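Local structure of endo-beta-1,4-glucanase (Ampullaria crossean, 5XBU) at residues L143-Q146 against V147-E151; A111-I114 against N115-E119; S124-P127 against G128-H131. The protein probably hydrolyses internal beta-1,4-glucosidic bonds of cellulose as a family 45 glycoside hydrolase. All coordinates share one frame; numbering follows the deposited sequence. Where two conformers were deposited one is given.

Contact 1 of 3, residues L143-Q146 against V147-E151; sequences LQDQ and VGQVE
Asp145 turns its carboxylate onto the backbone of the residues that follow the turn, where OD1 takes two N-H groups in succession. Val150 N lies 2.8 Å from Asp145 OD1, on the anti side of the carboxylate, and Glu151 N approaches that oxygen from the same face at 3.1 Å, the straighter of the two at 159°. With CG anti to the backbone N (chi1 -165°), OD1 is brought to both N-H groups, and the paired donors should restrict the carboxylate's rotation. The same residue starts a type I beta turn, closed by Gly148 N to Asp145 O at 2.9 Å. This turn follows strand 140-144 of what its family marks as a double-psi beta-barrel, and the chain then leaves in a short helix-like bend. Val150 faces back to the strand: its CG2 sits 3.7 Å from Leu143 CB and 3.3 Å from Gln144 O, while Trp155 packs on both Leu143 and Val150. Val147, exposed, lays CB and CG1 against Gln146 C, both at 3.6 Å, and its N-H is taken by Gln149 OE1 at 3.0 Å, in the plane of that amide carbonyl. The buried Gln149, bent at chi2, reaches back, and its NE2 bonds to Leu53 O and Lys55 O. Arg29 makes a salt bridge with Glu151 and a long, weak ion pair with Asp145 OD2, probably easing the repulsion between these acids.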
loop_
_atom_site.group_PDB
_atom_site.type_symbol
_atom_site.label_atom_id
_atom_site.label_comp_id
_atom_site.label_asym_id
_atom_site.label_seq_id
_atom_site.Cartn_x
_atom_site.Cartn_y
_atom_site.Cartn_z
ATOM N N LEU A 143 2.172 2.927 4.123
ATOM C CA LEU A 143 1.919 2.043 5.247
ATOM C C LEU A 143 1.629 2.869 6.504
ATOM O O LEU A 143 2.434 3.706 6.905
ATOM C CB LEU A 143 3.131 1.125 5.495
ATOM C CG LEU A 143 3.606 0.366 4.229
ATOM C CD1 LEU A 143 4.794 -0.477 4.579
ATOM C CD2 LEU A 143 2.493 -0.483 3.628
ATOM N N GLN A 144 0.480 2.616 7.131
ATOM C CA GLN A 144 0.087 3.337 8.350
ATOM C C GLN A 144 1.104 3.079 9.459
ATOM O O GLN A 144 1.445 1.928 9.750
ATOM C CB GLN A 144 -1.280 2.821 8.772
ATOM C CG GLN A 144 -1.815 3.386 10.092
ATOM C CD GLN A 144 -2.048 4.868 10.055
ATOM O OE1 GLN A 144 -1.277 5.644 10.621
ATOM N NE2 GLN A 144 -3.120 5.281 9.354
ATOM N N ASP A 145 1.557 4.161 10.100
ATOM C CA ASP A 145 2.596 4.062 11.119
ATOM C C ASP A 145 2.232 4.837 12.383
ATOM O O ASP A 145 3.125 5.161 13.166
ATOM C CB ASP A 145 3.955 4.536 10.561
ATOM C CG ASP A 145 5.162 4.129 11.438
ATOM O OD1 ASP A 145 5.193 3.014 12.025
ATOM O OD2 ASP A 145 6.097 4.945 11.537
ATOM N N GLN A 146 0.940 5.124 12.609
ATOM C CA GLN A 146 0.540 5.990 13.720
ATOM C C GLN A 146 1.130 5.541 15.044
ATOM O O GLN A 146 1.528 6.381 15.859
ATOM C CB GLN A 146 -0.992 6.098 13.807
ATOM C CG GLN A 146 -1.521 6.857 15.052
ATOM C CD GLN A 146 -2.266 8.144 14.728
ATOM O OE1 GLN A 146 -2.077 8.753 13.689
ATOM N NE2 GLN A 146 -3.114 8.572 15.652
ATOM N N VAL A 147 1.183 4.234 15.298
ATOM C CA VAL A 147 1.671 3.713 16.578
ATOM C C VAL A 147 3.036 3.039 16.444
ATOM O O VAL A 147 3.457 2.262 17.323
ATOM C CB VAL A 147 0.633 2.815 17.269
ATOM C CG1 VAL A 147 -0.684 3.539 17.382
ATOM C CG2 VAL A 147 0.473 1.473 16.550
ATOM N N GLY A 148 3.754 3.345 15.374
ATOM C CA GLY A 148 5.081 2.798 15.220
ATOM C C GLY A 148 5.125 1.378 14.708
ATOM O O GLY A 148 6.172 0.729 14.826
ATOM N N GLN A 149 4.035 0.880 14.113
ATOM C CA GLN A 149 4.016 -0.517 13.688
ATOM C C GLN A 149 4.941 -0.786 12.510
ATOM O O GLN A 149 5.420 -1.923 12.339
ATOM C CB GLN A 149 2.591 -0.965 13.367
ATOM C CG GLN A 149 1.838 -0.214 12.235
ATOM C CD GLN A 149 1.025 0.973 12.749
ATOM O OE1 GLN A 149 1.536 1.863 13.437
ATOM N NE2 GLN A 149 -0.269 0.977 12.427
ATOM N N VAL A 150 5.206 0.228 11.681
ATOM C CA VAL A 150 6.178 0.073 10.590
ATOM C C VAL A 150 7.578 0.304 11.119
ATOM O O VAL A 150 8.515 -0.400 10.735
ATOM C CB VAL A 150 5.848 0.985 9.395
ATOM C CG1 VAL A 150 6.809 0.703 8.250
ATOM C CG2 VAL A 150 4.424 0.734 8.954
ATOM N N GLU A 151 7.749 1.260 12.045
ATOM C CA GLU A 151 9.031 1.427 12.717
ATOM C C GLU A 151 9.460 0.125 13.371
ATOM O O GLU A 151 10.648 -0.217 13.349
ATOM C CB GLU A 151 8.918 2.538 13.761
ATOM C CG GLU A 151 10.167 2.736 14.602
ATOM C CD GLU A 151 11.347 3.260 13.802
ATOM O OE1 GLU A 151 11.113 3.810 12.700
ATOM O OE2 GLU A 151 12.499 3.118 14.275
#

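Contact 2 of 3, residues A111-I114 against N115-E119; sequences ACPI and NGNEE
Asn117 reaches back to the segment before it through two hydrogen bonds, one from the side chain and one from the backbone. Its ND2 meets Pro113 O at 3.0 Å, on a lone pair in the plane of that carbonyl, with the acceptor also close to the amide plane of Asn117; the bond is bent only to 151°. Pro113 has two conformers, and this geometry holds for one of them. Asn117 N donates to Ile114 O, again at 3.0 Å, and closes a type II beta turn from Ile114 to Asn117 in which Gly116 takes the left-handed third position. The turn leads into helix 118-121, with Asn117 as N-cap. Its side chain makes no capping bond; with CG anti to the carbonyl carbon (chi1 -58°) the amide lies by Pro113 O. Water adds a third polar link: water 1 donates both to Ile114 O and to Glu118 OE1, at 2.9 Å from each, and so ties the turn to the first residue of the helix. The remaining contacts are van der Waals. Cys112 SG rests 3.6 Å from Asn117 CG and 3.7 Å from Asn117 CB, alongside the root of the amide. That sulfur is joined to Cys121 at the far end of the same short helix, and the disulfide staples the loop to it. Outside the turn, Glu62 of helix 62-65 accepts the Ile114 N-H, and Arg63 touches the Ile114 side chain.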
loop_
_atom_site.group_PDB
_atom_site.type_symbol
_atom_site.label_atom_id
_atom_site.label_comp_id
_atom_site.label_asym_id
_atom_site.label_seq_id
_atom_site.Cartn_x
_atom_site.Cartn_y
_atom_site.Cartn_z
ATOM N N ALA A 111 -6.691 5.317 0.770
ATOM C CA ALA A 111 -6.140 5.580 -0.554
ATOM C C ALA A 111 -5.037 6.620 -0.480
ATOM O O ALA A 111 -5.103 7.551 0.328
ATOM C CB ALA A 111 -7.238 6.123 -1.470
ATOM N N CYS A 112 -4.055 6.462 -1.370
ATOM C CA CYS A 112 -3.010 7.449 -1.614
ATOM C C CYS A 112 -3.356 8.120 -2.944
ATOM O O CYS A 112 -3.053 7.568 -4.015
ATOM C CB CYS A 112 -1.639 6.771 -1.682
ATOM S SG CYS A 112 -0.243 7.924 -1.952
ATOM N N PRO A 113 -4.051 9.265 -2.933
ATOM C CA PRO A 113 -4.479 9.849 -4.213
ATOM C C PRO A 113 -3.297 10.366 -5.006
ATOM O O PRO A 113 -2.275 10.781 -4.455
ATOM C CB PRO A 113 -5.380 11.023 -3.812
ATOM C CG PRO A 113 -5.714 10.820 -2.390
ATOM C CD PRO A 113 -4.600 10.016 -1.784
ATOM N N ILE A 114 -3.467 10.379 -6.326
ATOM C CA ILE A 114 -2.484 11.014 -7.195
ATOM C C ILE A 114 -2.265 12.453 -6.758
ATOM O O ILE A 114 -1.132 12.928 -6.660
ATOM C CB ILE A 114 -2.933 10.930 -8.661
ATOM C CG1 ILE A 114 -2.978 9.472 -9.129
ATOM C CG2 ILE A 114 -2.084 11.817 -9.554
ATOM C CD1 ILE A 114 -3.769 9.239 -10.412
ATOM N N ASN A 115 -3.353 13.168 -6.497
ATOM C CA ASN A 115 -3.261 14.562 -6.120
ATOM C C ASN A 115 -2.530 14.690 -4.791
ATOM O O ASN A 115 -2.970 14.127 -3.793
ATOM C CB ASN A 115 -4.672 15.134 -6.003
ATOM C CG ASN A 115 -4.652 16.619 -5.864
ATOM O OD1 ASN A 115 -3.770 17.280 -6.447
ATOM N ND2 ASN A 115 -5.615 17.171 -5.144
ATOM N N GLY A 116 -1.443 15.454 -4.776
ATOM C CA GLY A 116 -0.642 15.621 -3.580
ATOM C C GLY A 116 0.376 14.534 -3.334
ATOM O O GLY A 116 1.130 14.642 -2.360
ATOM N N ASN A 117 0.442 13.498 -4.172
ATOM C CA ASN A 117 1.376 12.394 -3.999
ATOM C C ASN A 117 1.972 11.979 -5.339
ATOM O O ASN A 117 1.932 10.807 -5.719
ATOM C CB ASN A 117 0.714 11.196 -3.323
ATOM C CG ASN A 117 0.142 11.539 -1.963
ATOM O OD1 ASN A 117 0.873 11.579 -0.967
ATOM N ND2 ASN A 117 -1.164 11.772 -1.908
ATOM N N GLU A 118 2.537 12.941 -6.072
ATOM C CA GLU A 118 2.987 12.637 -7.429
ATOM C C GLU A 118 4.111 11.615 -7.445
ATOM O O GLU A 118 4.071 10.659 -8.230
ATOM C CB GLU A 118 3.437 13.908 -8.146
ATOM C CG GLU A 118 4.094 13.663 -9.525
ATOM C CD GLU A 118 3.208 13.010 -10.579
ATOM O OE1 GLU A 118 1.968 12.975 -10.471
ATOM O OE2 GLU A 118 3.772 12.586 -11.611
ATOM N N GLU A 119 5.145 11.825 -6.630
ATOM C CA GLU A 119 6.359 11.020 -6.741
ATOM C C GLU A 119 6.058 9.531 -6.634
ATOM O O GLU A 119 6.596 8.714 -7.406
ATOM C CB GLU A 119 7.339 11.439 -5.640
ATOM C CG GLU A 119 8.572 10.550 -5.589
ATOM C CD GLU A 119 9.671 11.068 -4.677
ATOM O OE1 GLU A 119 10.749 10.444 -4.700
ATOM O OE2 GLU A 119 9.481 12.070 -3.957
HETATM O O HOH W 1 0.115 14.450 -8.739
#

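Contact 3 of 3, residues S124-P127 against G128-H131; sequences SGKP and GTNH
A type II beta turn from Lys126 to Thr129, with Pro127 and Gly128 at its two central positions, reverses the chain at the tip of the surface loop between helix 118-121 and strand 140-144, within what the family assignment suggests is a double-psi beta-barrel. The two limbs run 151° apart, close to antiparallel, and Gly128 takes up the positive phi that the third position of such a turn needs. Lys126 O is the hub. Thr129 N reaches it at 3.2 Å, the bond that closes the turn, from a direction tilted a little off the carbonyl plane. Thr129 OG1 donates to Lys126 O as well, at 2.7 Å and in that plane. This double hold from one residue is possible because OG1 stands between the backbone N and the carbonyl carbon of Thr129 (chi1 65°), which swings the hydroxyl onto the turn's first carbonyl. A third donor is water 2, which bridges from Lys126 O at 2.8 Å to His131 O at 2.7 Å and so links the turn's first carbonyl to the limb beyond it. The aliphatic part of Lys126 passes Thr129 at about a right angle, CG to CG2 3.9 Å, before NZ goes on to a salt bridge with Asp67. Farther along, His131 folds its ring back against the first limb: CB packs 3.5 Å from Gly125 N, and Ser124 O lies over one ring face, though Ser124 has two conformers and that detail is less certain. The ND1 bond helps to fix the ring's rotation: ND1 gives its proton to Thr129 OG1 at 2.9 Å, with the hydroxyl oxygen only 5° out of the imidazole plane.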
loop_
_atom_site.group_PDB
_atom_site.type_symbol
_atom_site.label_atom_id
_atom_site.label_comp_id
_atom_site.label_asym_id
_atom_site.label_seq_id
_atom_site.Cartn_x
_atom_site.Cartn_y
_atom_site.Cartn_z
ATOM N N SER A 124 -0.676 6.324 -13.587
ATOM C CA SER A 124 -1.856 6.678 -14.354
ATOM C C SER A 124 -2.593 5.477 -14.914
ATOM O O SER A 124 -3.388 5.640 -15.829
ATOM C CB SER A 124 -1.509 7.659 -15.460
ATOM O OG SER A 124 -0.642 6.993 -16.341
ATOM N N GLY A 125 -2.363 4.289 -14.390
ATOM C CA GLY A 125 -3.159 3.122 -14.698
ATOM C C GLY A 125 -2.966 2.090 -13.617
ATOM O O GLY A 125 -1.982 2.136 -12.873
ATOM N N LYS A 126 -3.892 1.148 -13.552
ATOM C CA LYS A 126 -3.851 0.085 -12.569
ATOM C C LYS A 126 -2.731 -0.902 -12.910
ATOM O O LYS A 126 -2.211 -0.932 -14.038
ATOM C CB LYS A 126 -5.202 -0.640 -12.579
ATOM C CG LYS A 126 -5.524 -1.306 -13.930
ATOM C CD LYS A 126 -6.799 -2.097 -13.905
ATOM C CE LYS A 126 -6.479 -3.549 -13.872
ATOM N NZ LYS A 126 -7.705 -4.372 -13.859
ATOM N N PRO A 127 -2.357 -1.760 -11.955
ATOM C CA PRO A 127 -1.387 -2.821 -12.270
ATOM C C PRO A 127 -1.883 -3.658 -13.445
ATOM O O PRO A 127 -3.064 -3.946 -13.560
ATOM C CB PRO A 127 -1.307 -3.623 -10.967
ATOM C CG PRO A 127 -1.627 -2.602 -9.905
ATOM C CD PRO A 127 -2.767 -1.790 -10.543
ATOM N N GLY A 128 -0.968 -4.037 -14.354
ATOM C CA GLY A 128 -1.294 -4.746 -15.588
ATOM C C GLY A 128 -1.303 -3.879 -16.808
ATOM O O GLY A 128 -1.348 -4.400 -17.932
ATOM N N THR A 129 -1.260 -2.569 -16.621
ATOM C CA THR A 129 -1.317 -1.651 -17.736
ATOM C C THR A 129 0.012 -0.996 -18.028
ATOM O O THR A 129 0.069 -0.107 -18.888
ATOM C CB THR A 129 -2.385 -0.577 -17.557
ATOM O OG1 THR A 129 -2.055 0.265 -16.444
ATOM C CG2 THR A 129 -3.753 -1.192 -17.382
ATOM N N ASN A 130 1.075 -1.403 -17.329
ATOM C CA ASN A 130 2.435 -0.917 -17.588
ATOM C C ASN A 130 2.602 0.566 -17.297
ATOM O O ASN A 130 3.492 1.223 -17.865
ATOM C CB ASN A 130 2.926 -1.283 -18.983
ATOM C CG ASN A 130 2.853 -2.763 -19.219
ATOM O OD1 ASN A 130 3.203 -3.542 -18.360
ATOM N ND2 ASN A 130 2.409 -3.164 -20.389
ATOM N N HIS A 131 1.773 1.109 -16.415
ATOM C CA HIS A 131 1.985 2.451 -15.916
ATOM C C HIS A 131 2.718 2.371 -14.583
ATOM O O HIS A 131 2.410 1.533 -13.736
ATOM C CB HIS A 131 0.643 3.141 -15.728
ATOM C CG HIS A 131 -0.030 3.459 -17.021
ATOM N ND1 HIS A 131 -0.974 2.649 -17.627
ATOM C CD2 HIS A 131 0.131 4.520 -17.832
ATOM C CE1 HIS A 131 -1.350 3.203 -18.770
ATOM N NE2 HIS A 131 -0.716 4.352 -18.897
HETATM O O HOH W 2 0.567 -0.383 -14.167
#

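All three contacts are tight turns read in series along the chain, contact 2 first, then 3, then 1. Contact 1 is partly buried, at the end of strand 140-144; contacts 2 and 3 lie at the surface, their centres about 15 Å apart, contact 2 running into helix 118-121 and contact 3 following it in the chain. Contacts 1 and 3 sit on opposite sides of the chain's centre, about 27 Å between centres. Each turn closes on a carbonyl; contact 1 adds a carboxylate taking two N-H groups and an inward valine, contacts 2 and 3 a bridging water each. Contact 2 contains a disulfide cysteine, and in contact 3 a threonine hydroxyl accepts from a histidine and donates to a carbonyl.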